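CRISPR-associated endonuclease Cas9 (Campylobacter jejuni subsp. jejuni serotype O:2, PDB 5X2H) uses a guide RNA to recognise matching DNA of invading genetic elements and cleaves its two strands with separate HNH and RuvC-like nuclease domains. Local coordinates at residues 79-84 / 226-231; 279-284 / 290-295; 760-765 / 769-774. All coordinates share one frame; numbering follows the deposited sequence.

In the fold
The three contacts follow one another along the chain and neither nest nor cross. Contact 1 is the long-range one. It brings the C-terminal end of helix 51-82, the arginine-rich bridge helix, against the start of helix 226-236, closing a loop of 141 residues whose regular structure is all helical. Contact 2 comes next and is local: it packs the end of helix 266-288 against the link that leads into helix 294-307. Contact 3 is a beta hairpin far along the chain, in the C-terminal PAM-interacting region. The sites are widely separated, the nearest atoms of any two lying about 49 to 55 Å apart. Each has bound nucleic acid nearby: RNA at contact 1, DNA with RNA at contact 2, DNA at contact 3.

Contact 1 (79-84 / 226-231); sequences ANEFKL and KKFEEE. With nucleotides of chain B.
A glutamate lies along a phenylalanine here: E81 lays its CH2 groups over one face of the F228 ring, and its carboxylate continues parallel to the ring plane. This is a helix-helix contact. It joins the C-terminal end of the bridge helix, 51-82, to the first turn of helix 226-236. E81 CG sits 3.6 Å from the centroid of the F228 ring, only 16° off the ring normal, in a CH-pi contact. E81 CB comes to 3.5 Å from F228 CD1. The carboxylate lies over the F228 CB-CG bond, its plane 6° from that of the ring. The bend at chi2 of E81 (76°) folds the chain down along the ring. E81 OE2 accepts a hydrogen bond from the backbone N of S225, just ahead of helix 226-236. That bond helps fix the carboxylate, and the nearby helix start probably stabilises its negative charge.

F82 meets the same ring from another direction. The two ring centroids are 5.3 Å apart, in an oblique pair. F222 and F124 also touch F82, and I128 touches F228, so helix 121-133 helps enclose the aromatic pair. The backbone O of F82 accepts a bond from K121 NZ. On another side of the bridge helix, N80 faces the RNA. N80 ND2 donates to N1 of the adenine of nucleotide 63 of chain B, at 3.0 Å, in a bent bond.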
loop_
_atom_site.group_PDB
_atom_site.type_symbol
_atom_site.label_atom_id
_atom_site.label_comp_id
_atom_site.label_asym_id
_atom_site.label_seq_id
_atom_site.Cartn_x
_atom_site.Cartn_y
_atom_site.Cartn_z
ATOM N N ALA A 79 -24.931 28.026 -15.542
ATOM C CA ALA A 79 -24.684 29.149 -16.441
ATOM C C ALA A 79 -25.501 29.028 -17.722
ATOM O O ALA A 79 -25.968 30.037 -18.263
ATOM C CB ALA A 79 -23.195 29.248 -16.766
ATOM N N ASN A 80 -25.682 27.804 -18.223
ATOM C CA ASN A 80 -26.450 27.620 -19.450
ATOM C C ASN A 80 -27.942 27.801 -19.202
ATOM O O ASN A 80 -28.633 28.455 -19.991
ATOM C CB ASN A 80 -26.175 26.237 -20.043
ATOM C CG ASN A 80 -24.737 26.068 -20.492
ATOM O OD1 ASN A 80 -24.024 27.046 -20.712
ATOM N ND2 ASN A 80 -24.307 24.821 -20.639
ATOM N N GLU A 81 -28.455 27.233 -18.110
ATOM C CA GLU A 81 -29.892 27.277 -17.860
ATOM C C GLU A 81 -30.338 28.658 -17.397
ATOM O O GLU A 81 -31.391 29.148 -17.820
ATOM C CB GLU A 81 -30.272 26.219 -16.826
ATOM C CG GLU A 81 -31.756 26.145 -16.520
ATOM C CD GLU A 81 -32.549 25.460 -17.616
ATOM O OE1 GLU A 81 -31.935 24.963 -18.586
ATOM O OE2 GLU A 81 -33.791 25.411 -17.504
ATOM N N PHE A 82 -29.559 29.299 -16.532
ATOM C CA PHE A 82 -29.938 30.586 -15.965
ATOM C C PHE A 82 -29.373 31.770 -16.737
ATOM O O PHE A 82 -29.646 32.915 -16.364
ATOM C CB PHE A 82 -29.494 30.667 -14.500
ATOM C CG PHE A 82 -30.193 29.686 -13.598
ATOM C CD1 PHE A 82 -31.345 29.038 -14.012
ATOM C CD2 PHE A 82 -29.698 29.416 -12.333
ATOM C CE1 PHE A 82 -31.987 28.137 -13.186
ATOM C CE2 PHE A 82 -30.337 28.516 -11.500
ATOM C CZ PHE A 82 -31.482 27.877 -11.928
ATOM N N LYS A 83 -28.604 31.521 -17.800
ATOM C CA LYS A 83 -27.972 32.579 -18.591
ATOM C C LYS A 83 -27.043 33.430 -17.727
ATOM O O LYS A 83 -26.956 34.648 -17.886
ATOM C CB LYS A 83 -29.014 33.450 -19.299
ATOM N N LEU A 84 -26.347 32.777 -16.801
ATOM C CA LEU A 84 -25.354 33.421 -15.958
ATOM C C LEU A 84 -23.966 33.218 -16.559
ATOM O O LEU A 84 -23.793 32.558 -17.588
ATOM C CB LEU A 84 -25.433 32.876 -14.531
ATOM C CG LEU A 84 -26.776 33.079 -13.827
ATOM C CD1 LEU A 84 -26.801 32.364 -12.488
ATOM C CD2 LEU A 84 -27.066 34.561 -13.651
ATOM N N LYS A 226 -37.214 20.564 -17.953
ATOM C CA LYS A 226 -37.200 19.300 -17.224
ATOM C C LYS A 226 -35.831 18.643 -17.290
ATOM O O LYS A 226 -35.399 18.003 -16.321
ATOM C CB LYS A 226 -38.269 18.358 -17.781
ATOM N N LYS A 227 -35.131 18.799 -18.416
ATOM C CA LYS A 227 -33.799 18.224 -18.557
ATOM C C LYS A 227 -32.814 18.842 -17.571
ATOM O O LYS A 227 -31.840 18.188 -17.181
ATOM C CB LYS A 227 -33.313 18.409 -19.995
ATOM C CG LYS A 227 -31.978 17.759 -20.304
ATOM C CD LYS A 227 -31.458 18.210 -21.660
ATOM C CE LYS A 227 -30.021 17.762 -21.873
ATOM N NZ LYS A 227 -29.324 18.613 -22.877
ATOM N N PHE A 228 -33.058 20.084 -17.148
ATOM C CA PHE A 228 -32.156 20.746 -16.212
ATOM C C PHE A 228 -32.136 20.033 -14.866
ATOM O O PHE A 228 -31.066 19.674 -14.361
ATOM C CB PHE A 228 -32.557 22.212 -16.047
ATOM C CG PHE A 228 -31.775 22.942 -14.990
ATOM C CD1 PHE A 228 -30.414 23.153 -15.138
ATOM C CD2 PHE A 228 -32.403 23.429 -13.855
ATOM C CE1 PHE A 228 -29.693 23.830 -14.171
ATOM C CE2 PHE A 228 -31.686 24.106 -12.882
ATOM C CZ PHE A 228 -30.330 24.308 -13.042
ATOM N N GLU A 229 -33.312 19.811 -14.271
ATOM C CA GLU A 229 -33.358 19.140 -12.974
ATOM C C GLU A 229 -32.819 17.720 -13.065
ATOM O O GLU A 229 -32.113 17.256 -12.163
ATOM C CB GLU A 229 -34.783 19.128 -12.424
ATOM C CG GLU A 229 -34.875 18.494 -11.042
ATOM C CD GLU A 229 -36.294 18.163 -10.632
ATOM O OE1 GLU A 229 -36.470 17.494 -9.590
ATOM O OE2 GLU A 229 -37.231 18.565 -11.350
ATOM N N GLU A 230 -33.144 17.011 -14.148
ATOM C CA GLU A 230 -32.640 15.653 -14.312
ATOM C C GLU A 230 -31.121 15.641 -14.417
ATOM O O GLU A 230 -30.457 14.777 -13.834
ATOM C CB GLU A 230 -33.272 15.003 -15.542
ATOM N N GLU A 231 -30.552 16.599 -15.152
ATOM C CA GLU A 231 -29.101 16.668 -15.274
ATOM C C GLU A 231 -28.450 17.060 -13.953
ATOM O O GLU A 231 -27.430 16.481 -13.564
ATOM C CB GLU A 231 -28.709 17.651 -16.377
ATOM C CG GLU A 231 -28.790 17.079 -17.776
ATOM C CD GLU A 231 -27.816 17.748 -18.726
ATOM O OE1 GLU A 231 -28.211 18.719 -19.407
ATOM O OE2 GLU A 231 -26.645 17.309 -18.775
ATOM P P A B 63 -14.946 21.528 -17.387
ATOM O OP1 A B 63 -15.090 22.877 -17.986
ATOM O OP2 A B 63 -14.028 21.336 -16.234
ATOM O "O5'" A B 63 -16.386 20.993 -16.953
ATOM C "C5'" A B 63 -16.535 19.715 -16.345
ATOM C "C4'" A B 63 -17.547 18.860 -17.069
ATOM O "O4'" A B 63 -18.732 19.656 -17.336
ATOM C "C3'" A B 63 -17.130 18.332 -18.440
ATOM O "O3'" A B 63 -16.387 17.118 -18.422
ATOM C "C2'" A B 63 -18.461 18.168 -19.167
ATOM O "O2'" A B 63 -19.091 16.948 -18.802
ATOM C "C1'" A B 63 -19.276 19.321 -18.594
ATOM N N9 A B 63 -19.238 20.514 -19.460
ATOM C C8 A B 63 -18.137 21.151 -19.982
ATOM N N7 A B 63 -18.431 22.195 -20.718
ATOM C C5 A B 63 -19.816 22.253 -20.670
ATOM C C6 A B 63 -20.736 23.138 -21.244
ATOM N N6 A B 63 -20.373 24.172 -22.004
ATOM N N1 A B 63 -22.050 22.920 -21.009
ATOM C C2 A B 63 -22.400 21.878 -20.243
ATOM N N3 A B 63 -21.624 20.975 -19.646
ATOM C C4 A B 63 -20.328 21.226 -19.899
#

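Contact 2 (279-284 / 290-295); sequences NLLNNL and ILYTKD. With nucleotides of chain C.
A helix-loop-helix corner, part of the helical region along the bound nucleic acid, is closed by L281 and L284 packing on Y292. The two leucines lie one turn apart on helix 266-288. Y292 belongs to the extended link that leads into helix 294-307. L284 CD1 reaches the ring edge, near its plane, 3.6 Å from Y292 CE2. L281 CD2 comes in obliquely at the same distance from Y292 CD2. I290, from the link itself, lays its CG2 over one face of the ring, toward the rim. Y292 is also held at its far end, because its OH is hydrogen-bonded to the backbone O of L319.

Asparagines on another side of the same helix meet DNA. N283 CG is anti to the backbone N (chi1 171°). The amide then reaches the phosphate of DT26 of chain C, and ND2 donates to OP1 at 2.9 Å with a fairly straight angle of 162°. N279 packs against the sugar: O4' of DT26 of chain C sits over the flat face of its amide, close above CG, though so short an approach is doubtful in detail. An RNA adenine base also packs on N279, consistent with a place beside the guide-target duplex.

L281 further touches L297 and L300 of helix 294-307. L319 lies against both leucines, and Y325 against L284. The link is thereby fitted between helix 266-288 and the segment just beyond helix 312-318.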
loop_
_atom_site.group_PDB
_atom_site.type_symbol
_atom_site.label_atom_id
_atom_site.label_comp_id
_atom_site.label_asym_id
_atom_site.label_seq_id
_atom_site.Cartn_x
_atom_site.Cartn_y
_atom_site.Cartn_z
ATOM N N ASN A 279 -16.733 -36.352 -0.273
ATOM C CA ASN A 279 -15.810 -36.464 0.852
ATOM C C ASN A 279 -16.519 -36.918 2.120
ATOM O O ASN A 279 -15.909 -37.590 2.957
ATOM C CB ASN A 279 -15.098 -35.132 1.085
ATOM C CG ASN A 279 -14.110 -34.799 -0.019
ATOM O OD1 ASN A 279 -13.970 -35.547 -0.987
ATOM N ND2 ASN A 279 -13.422 -33.673 0.121
ATOM N N LEU A 280 -17.798 -36.568 2.284
ATOM C CA LEU A 280 -18.534 -37.034 3.454
ATOM C C LEU A 280 -18.842 -38.522 3.351
ATOM O O LEU A 280 -18.717 -39.255 4.338
ATOM C CB LEU A 280 -19.823 -36.233 3.629
ATOM C CG LEU A 280 -20.659 -36.624 4.852
ATOM C CD1 LEU A 280 -19.878 -36.386 6.136
ATOM C CD2 LEU A 280 -21.981 -35.872 4.878
ATOM N N LEU A 281 -19.250 -38.983 2.165
ATOM C CA LEU A 281 -19.501 -40.408 1.975
ATOM C C LEU A 281 -18.232 -41.221 2.195
ATOM O O LEU A 281 -18.266 -42.283 2.827
ATOM C CB LEU A 281 -20.064 -40.662 0.576
ATOM C CG LEU A 281 -21.329 -39.895 0.187
ATOM C CD1 LEU A 281 -21.722 -40.203 -1.250
ATOM C CD2 LEU A 281 -22.467 -40.218 1.140
ATOM N N ASN A 282 -17.099 -40.734 1.682
ATOM C CA ASN A 282 -15.828 -41.406 1.932
ATOM C C ASN A 282 -15.389 -41.248 3.382
ATOM O O ASN A 282 -14.707 -42.127 3.919
ATOM C CB ASN A 282 -14.754 -40.873 0.985
ATOM C CG ASN A 282 -14.940 -41.360 -0.438
ATOM O OD1 ASN A 282 -14.361 -42.367 -0.842
ATOM N ND2 ASN A 282 -15.755 -40.648 -1.205
ATOM N N ASN A 283 -15.767 -40.143 4.028
ATOM C CA ASN A 283 -15.460 -39.979 5.444
ATOM C C ASN A 283 -16.177 -41.026 6.283
ATOM O O ASN A 283 -15.617 -41.544 7.256
ATOM C CB ASN A 283 -15.834 -38.570 5.905
ATOM C CG ASN A 283 -15.742 -38.403 7.408
ATOM O OD1 ASN A 283 -16.711 -38.012 8.061
ATOM N ND2 ASN A 283 -14.577 -38.708 7.968
ATOM N N LEU A 284 -17.416 -41.360 5.916
ATOM C CA LEU A 284 -18.153 -42.380 6.653
ATOM C C LEU A 284 -17.554 -43.765 6.445
ATOM O O LEU A 284 -17.649 -44.618 7.334
ATOM C CB LEU A 284 -19.625 -42.361 6.242
ATOM C CG LEU A 284 -20.363 -41.050 6.523
ATOM C CD1 LEU A 284 -21.805 -41.124 6.045
ATOM C CD2 LEU A 284 -20.301 -40.703 8.004
ATOM N N ILE A 290 -19.229 -47.720 5.924
ATOM C CA ILE A 290 -20.448 -47.713 5.122
ATOM C C ILE A 290 -20.095 -47.291 3.701
ATOM O O ILE A 290 -19.541 -46.208 3.483
ATOM C CB ILE A 290 -21.507 -46.783 5.730
ATOM C CG1 ILE A 290 -21.735 -47.125 7.204
ATOM C CG2 ILE A 290 -22.812 -46.887 4.957
ATOM C CD1 ILE A 290 -22.755 -46.242 7.884
ATOM N N LEU A 291 -20.416 -48.145 2.733
ATOM C CA LEU A 291 -20.148 -47.880 1.324
ATOM C C LEU A 291 -21.438 -47.409 0.662
ATOM O O LEU A 291 -22.396 -48.178 0.538
ATOM C CB LEU A 291 -19.601 -49.125 0.629
ATOM C CG LEU A 291 -18.262 -49.674 1.122
ATOM C CD1 LEU A 291 -17.931 -50.978 0.415
ATOM C CD2 LEU A 291 -17.152 -48.653 0.914
ATOM N N TYR A 292 -21.460 -46.150 0.239
ATOM C CA TYR A 292 -22.590 -45.591 -0.485
ATOM C C TYR A 292 -22.330 -45.651 -1.988
ATOM O O TYR A 292 -21.242 -46.006 -2.446
ATOM C CB TYR A 292 -22.866 -44.155 -0.034
ATOM C CG TYR A 292 -23.394 -44.073 1.379
ATOM C CD1 TYR A 292 -24.680 -44.503 1.683
ATOM C CD2 TYR A 292 -22.609 -43.573 2.409
ATOM C CE1 TYR A 292 -25.169 -44.436 2.971
ATOM C CE2 TYR A 292 -23.091 -43.500 3.702
ATOM C CZ TYR A 292 -24.371 -43.931 3.977
ATOM O OH TYR A 292 -24.852 -43.862 5.262
ATOM N N THR A 293 -23.357 -45.301 -2.758
ATOM C CA THR A 293 -23.336 -45.460 -4.205
ATOM C C THR A 293 -23.662 -44.133 -4.880
ATOM O O THR A 293 -23.985 -43.136 -4.226
ATOM C CB THR A 293 -24.319 -46.549 -4.650
ATOM O OG1 THR A 293 -25.452 -46.557 -3.772
ATOM C CG2 THR A 293 -23.650 -47.913 -4.625
ATOM N N LYS A 294 -23.570 -44.134 -6.214
ATOM C CA LYS A 294 -23.919 -42.949 -6.989
ATOM C C LYS A 294 -25.371 -42.548 -6.774
ATOM O O LYS A 294 -25.708 -41.363 -6.869
ATOM C CB LYS A 294 -23.650 -43.194 -8.475
ATOM N N ASP A 295 -26.244 -43.516 -6.487
ATOM C CA ASP A 295 -27.633 -43.197 -6.176
ATOM C C ASP A 295 -27.731 -42.446 -4.853
ATOM O O ASP A 295 -28.396 -41.407 -4.764
ATOM C CB ASP A 295 -28.467 -44.477 -6.137
ATOM C CG ASP A 295 -28.373 -45.271 -7.425
ATOM O OD1 ASP A 295 -28.383 -44.652 -8.511
ATOM O OD2 ASP A 295 -28.279 -46.515 -7.353
ATOM P P DT C 26 -11.874 -37.693 5.767
ATOM O OP1 DT C 26 -12.325 -39.025 6.225
ATOM O OP2 DT C 26 -10.673 -37.068 6.368
ATOM O "O5'" DT C 26 -11.649 -37.723 4.185
ATOM C "C5'" DT C 26 -12.759 -37.892 3.319
ATOM C "C4'" DT C 26 -12.347 -37.686 1.875
ATOM O "O4'" DT C 26 -12.077 -36.284 1.643
ATOM C "C3'" DT C 26 -11.070 -38.399 1.477
ATOM O "O3'" DT C 26 -11.368 -39.724 1.083
ATOM C "C2'" DT C 26 -10.581 -37.558 0.303
ATOM C "C1'" DT C 26 -11.022 -36.147 0.705
ATOM N N1 DT C 26 -9.940 -35.328 1.326
ATOM C C2 DT C 26 -9.066 -34.641 0.516
ATOM O O2 DT C 26 -9.119 -34.673 -0.700
ATOM N N3 DT C 26 -8.118 -33.913 1.186
ATOM C C4 DT C 26 -7.960 -33.805 2.557
ATOM O O4 DT C 26 -7.073 -33.128 3.065
ATOM C C5 DT C 26 -8.914 -34.548 3.347
ATOM C C7 DT C 26 -8.844 -34.509 4.844
ATOM C C6 DT C 26 -9.846 -35.262 2.700
ATOM P P DT C 25 -11.815 -34.193 10.309
ATOM O OP1 DT C 25 -12.152 -35.440 11.027
ATOM O OP2 DT C 25 -10.430 -33.673 10.355
ATOM O "O5'" DT C 25 -12.231 -34.344 8.773
ATOM C "C5'" DT C 25 -13.540 -34.776 8.446
ATOM C "C4'" DT C 25 -13.824 -34.619 6.966
ATOM O "O4'" DT C 25 -13.754 -33.222 6.590
ATOM C "C3'" DT C 25 -12.830 -35.288 6.046
ATOM O "O3'" DT C 25 -13.093 -36.666 5.955
ATOM C "C2'" DT C 25 -13.120 -34.562 4.742
ATOM C "C1'" DT C 25 -13.297 -33.127 5.245
ATOM N N1 DT C 25 -12.028 -32.345 5.221
ATOM C C2 DT C 25 -11.652 -31.722 4.055
ATOM O O2 DT C 25 -12.312 -31.764 3.033
ATOM N N3 DT C 25 -10.470 -31.037 4.129
ATOM C C4 DT C 25 -9.640 -30.919 5.230
ATOM O O4 DT C 25 -8.594 -30.281 5.197
ATOM C C5 DT C 25 -10.092 -31.602 6.419
ATOM C C7 DT C 25 -9.276 -31.551 7.676
ATOM C C6 DT C 25 -11.249 -32.275 6.358
#

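Contact 3 (760-765 / 769-774); sequences YNAFTS and SLIVSK. With nucleotides of chain D.
L770 lies against the edges of two aromatic rings across a beta hairpin. Its CD2 is 3.6 Å from Y760 CE1, in the plane of that ring, and 4.5 Å from F763 CD1, near the plane of the other. V772 shares this face of the sheet and adds CG1 at 4.4 Å from Y760 CA. Y760 and F763 also touch V684 of strand 683-689. A697 and P699 of strand 695-700 add to the F763 side.

Beneath this cluster the two strands run antiparallel. T764 N donates to S769 O at 2.8 Å, and S769 N returns a longer bond to T764 O. I771 N donates to A762 O at 169°. A classic beta bulge follows: N761 and A762 both face I771. I771 O takes a bond of 2.8 Å from N761 N and a weak one from A762 N.

The other face of the hairpin is more polar. A762 and I771 make loose apolar contact there. A water bridges T764 OG1 and S769 OG, and S769 OG is also bonded to T767 OG1 in the turn. T764 CG2 is anti to the backbone N and points at the DNA, 3.7 Å from N7 of DA4 of chain D. A DNA phosphate packs on A762. These contacts suit the PAM-interacting region.

The hairpin lies within a six-stranded antiparallel sheet. Strand 769-773 bonds onward to strand 799-804, through L770 with I803 and V772 with A800, while strand 756-764 has strand 744-748 on its other flank.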
loop_
_atom_site.group_PDB
_atom_site.type_symbol
_atom_site.label_atom_id
_atom_site.label_comp_id
_atom_site.label_asym_id
_atom_site.label_seq_id
_atom_site.Cartn_x
_atom_site.Cartn_y
_atom_site.Cartn_z
ATOM N N TYR A 760 27.231 7.675 5.687
ATOM C CA TYR A 760 26.578 8.975 5.684
ATOM C C TYR A 760 25.093 8.798 5.974
ATOM O O TYR A 760 24.432 7.948 5.371
ATOM C CB TYR A 760 26.794 9.664 4.333
ATOM C CG TYR A 760 25.842 10.804 4.044
ATOM C CD1 TYR A 760 26.139 12.103 4.436
ATOM C CD2 TYR A 760 24.651 10.583 3.362
ATOM C CE1 TYR A 760 25.272 13.146 4.167
ATOM C CE2 TYR A 760 23.778 11.615 3.091
ATOM C CZ TYR A 760 24.091 12.894 3.496
ATOM O OH TYR A 760 23.217 13.921 3.223
ATOM N N ASN A 761 24.569 9.592 6.907
ATOM C CA ASN A 761 23.157 9.530 7.279
ATOM C C ASN A 761 22.373 10.769 6.891
ATOM O O ASN A 761 21.233 10.653 6.439
ATOM C CB ASN A 761 23.007 9.305 8.788
ATOM C CG ASN A 761 23.411 7.911 9.215
ATOM O OD1 ASN A 761 23.450 6.985 8.406
ATOM N ND2 ASN A 761 23.708 7.754 10.497
ATOM N N ALA A 762 22.948 11.956 7.056
ATOM C CA ALA A 762 22.225 13.181 6.757
ATOM C C ALA A 762 23.211 14.330 6.630
ATOM O O ALA A 762 24.318 14.294 7.175
ATOM C CB ALA A 762 21.180 13.500 7.832
ATOM N N PHE A 763 22.784 15.347 5.893
ATOM C CA PHE A 763 23.475 16.623 5.806
ATOM C C PHE A 763 22.566 17.675 6.428
ATOM O O PHE A 763 21.415 17.826 6.009
ATOM C CB PHE A 763 23.811 16.968 4.354
ATOM C CG PHE A 763 24.178 18.409 4.140
ATOM C CD1 PHE A 763 25.376 18.910 4.622
ATOM C CD2 PHE A 763 23.327 19.261 3.450
ATOM C CE1 PHE A 763 25.719 20.236 4.430
ATOM C CE2 PHE A 763 23.665 20.589 3.253
ATOM C CZ PHE A 763 24.866 21.075 3.743
ATOM N N THR A 764 23.069 18.374 7.442
ATOM C CA THR A 764 22.280 19.369 8.162
ATOM C C THR A 764 22.596 20.743 7.579
ATOM O O THR A 764 23.709 21.256 7.744
ATOM C CB THR A 764 22.573 19.308 9.659
ATOM O OG1 THR A 764 22.358 17.971 10.128
ATOM C CG2 THR A 764 21.653 20.250 10.424
ATOM N N SER A 765 21.616 21.334 6.894
ATOM C CA SER A 765 21.873 22.560 6.143
ATOM C C SER A 765 22.097 23.755 7.057
ATOM O O SER A 765 22.849 24.669 6.701
ATOM C CB SER A 765 20.718 22.843 5.181
ATOM O OG SER A 765 19.516 23.079 5.891
ATOM N N SER A 769 26.824 20.444 8.248
ATOM C CA SER A 769 27.528 19.371 8.933
ATOM C C SER A 769 26.895 18.033 8.581
ATOM O O SER A 769 25.811 17.963 7.995
ATOM C CB SER A 769 27.515 19.579 10.450
ATOM O OG SER A 769 26.183 19.645 10.929
ATOM N N LEU A 770 27.585 16.962 8.960
ATOM C CA LEU A 770 27.171 15.605 8.649
ATOM C C LEU A 770 26.733 14.867 9.905
ATOM O O LEU A 770 27.196 15.151 11.015
ATOM C CB LEU A 770 28.302 14.813 7.989
ATOM C CG LEU A 770 28.863 15.270 6.647
ATOM C CD1 LEU A 770 30.044 14.389 6.256
ATOM C CD2 LEU A 770 27.804 15.263 5.557
ATOM N N ILE A 771 25.832 13.911 9.707
ATOM C CA ILE A 771 25.539 12.864 10.675
ATOM C C ILE A 771 26.026 11.559 10.064
ATOM O O ILE A 771 25.651 11.221 8.934
ATOM C CB ILE A 771 24.041 12.795 11.009
ATOM C CG1 ILE A 771 23.594 14.051 11.767
ATOM C CG2 ILE A 771 23.726 11.525 11.790
ATOM C CD1 ILE A 771 22.076 14.137 11.977
ATOM N N VAL A 772 26.886 10.841 10.787
ATOM C CA VAL A 772 27.450 9.588 10.305
ATOM C C VAL A 772 27.322 8.539 11.401
ATOM O O VAL A 772 27.131 8.854 12.578
ATOM C CB VAL A 772 28.926 9.731 9.866
ATOM C CG1 VAL A 772 29.084 10.847 8.842
ATOM C CG2 VAL A 772 29.818 9.977 11.066
ATOM N N SER A 773 27.438 7.275 11.002
ATOM C CA SER A 773 27.262 6.167 11.928
ATOM C C SER A 773 28.261 5.065 11.611
ATOM O O SER A 773 28.793 4.975 10.501
ATOM C CB SER A 773 25.830 5.619 11.879
ATOM O OG SER A 773 25.498 5.211 10.566
ATOM N N LYS A 774 28.512 4.227 12.611
ATOM C CA LYS A 774 29.424 3.103 12.457
ATOM C C LYS A 774 28.688 1.927 11.831
ATOM O O LYS A 774 27.515 1.690 12.125
ATOM C CB LYS A 774 30.011 2.713 13.814
ATOM C CG LYS A 774 31.112 1.663 13.760
ATOM C CD LYS A 774 31.910 1.660 15.056
ATOM C CE LYS A 774 32.980 0.582 15.070
ATOM N NZ LYS A 774 32.415 -0.757 15.379
ATOM P P DA D 4 15.549 21.451 5.381
ATOM O OP1 DA D 4 14.723 22.330 4.519
ATOM O OP2 DA D 4 16.908 21.022 4.967
ATOM O "O5'" DA D 4 15.729 22.142 6.804
ATOM C "C5'" DA D 4 14.601 22.570 7.539
ATOM C "C4'" DA D 4 15.047 23.157 8.858
ATOM O "O4'" DA D 4 15.253 22.086 9.827
ATOM C "C3'" DA D 4 16.386 23.912 8.790
ATOM O "O3'" DA D 4 16.345 25.027 9.648
ATOM C "C2'" DA D 4 17.359 22.874 9.323
ATOM C "C1'" DA D 4 16.502 22.299 10.427
ATOM N N9 DA D 4 17.017 21.071 11.021
ATOM C C8 DA D 4 17.853 20.153 10.448
ATOM N N7 DA D 4 18.179 19.165 11.250
ATOM C C5 DA D 4 17.524 19.472 12.435
ATOM C C6 DA D 4 17.467 18.828 13.688
ATOM N N6 DA D 4 18.102 17.684 13.958
ATOM N N1 DA D 4 16.716 19.401 14.654
ATOM C C2 DA D 4 16.083 20.546 14.383
ATOM N N3 DA D 4 16.068 21.245 13.251
ATOM C C4 DA D 4 16.812 20.645 12.309
HETATM O O HOH W 1 24.691 17.299 11.219
#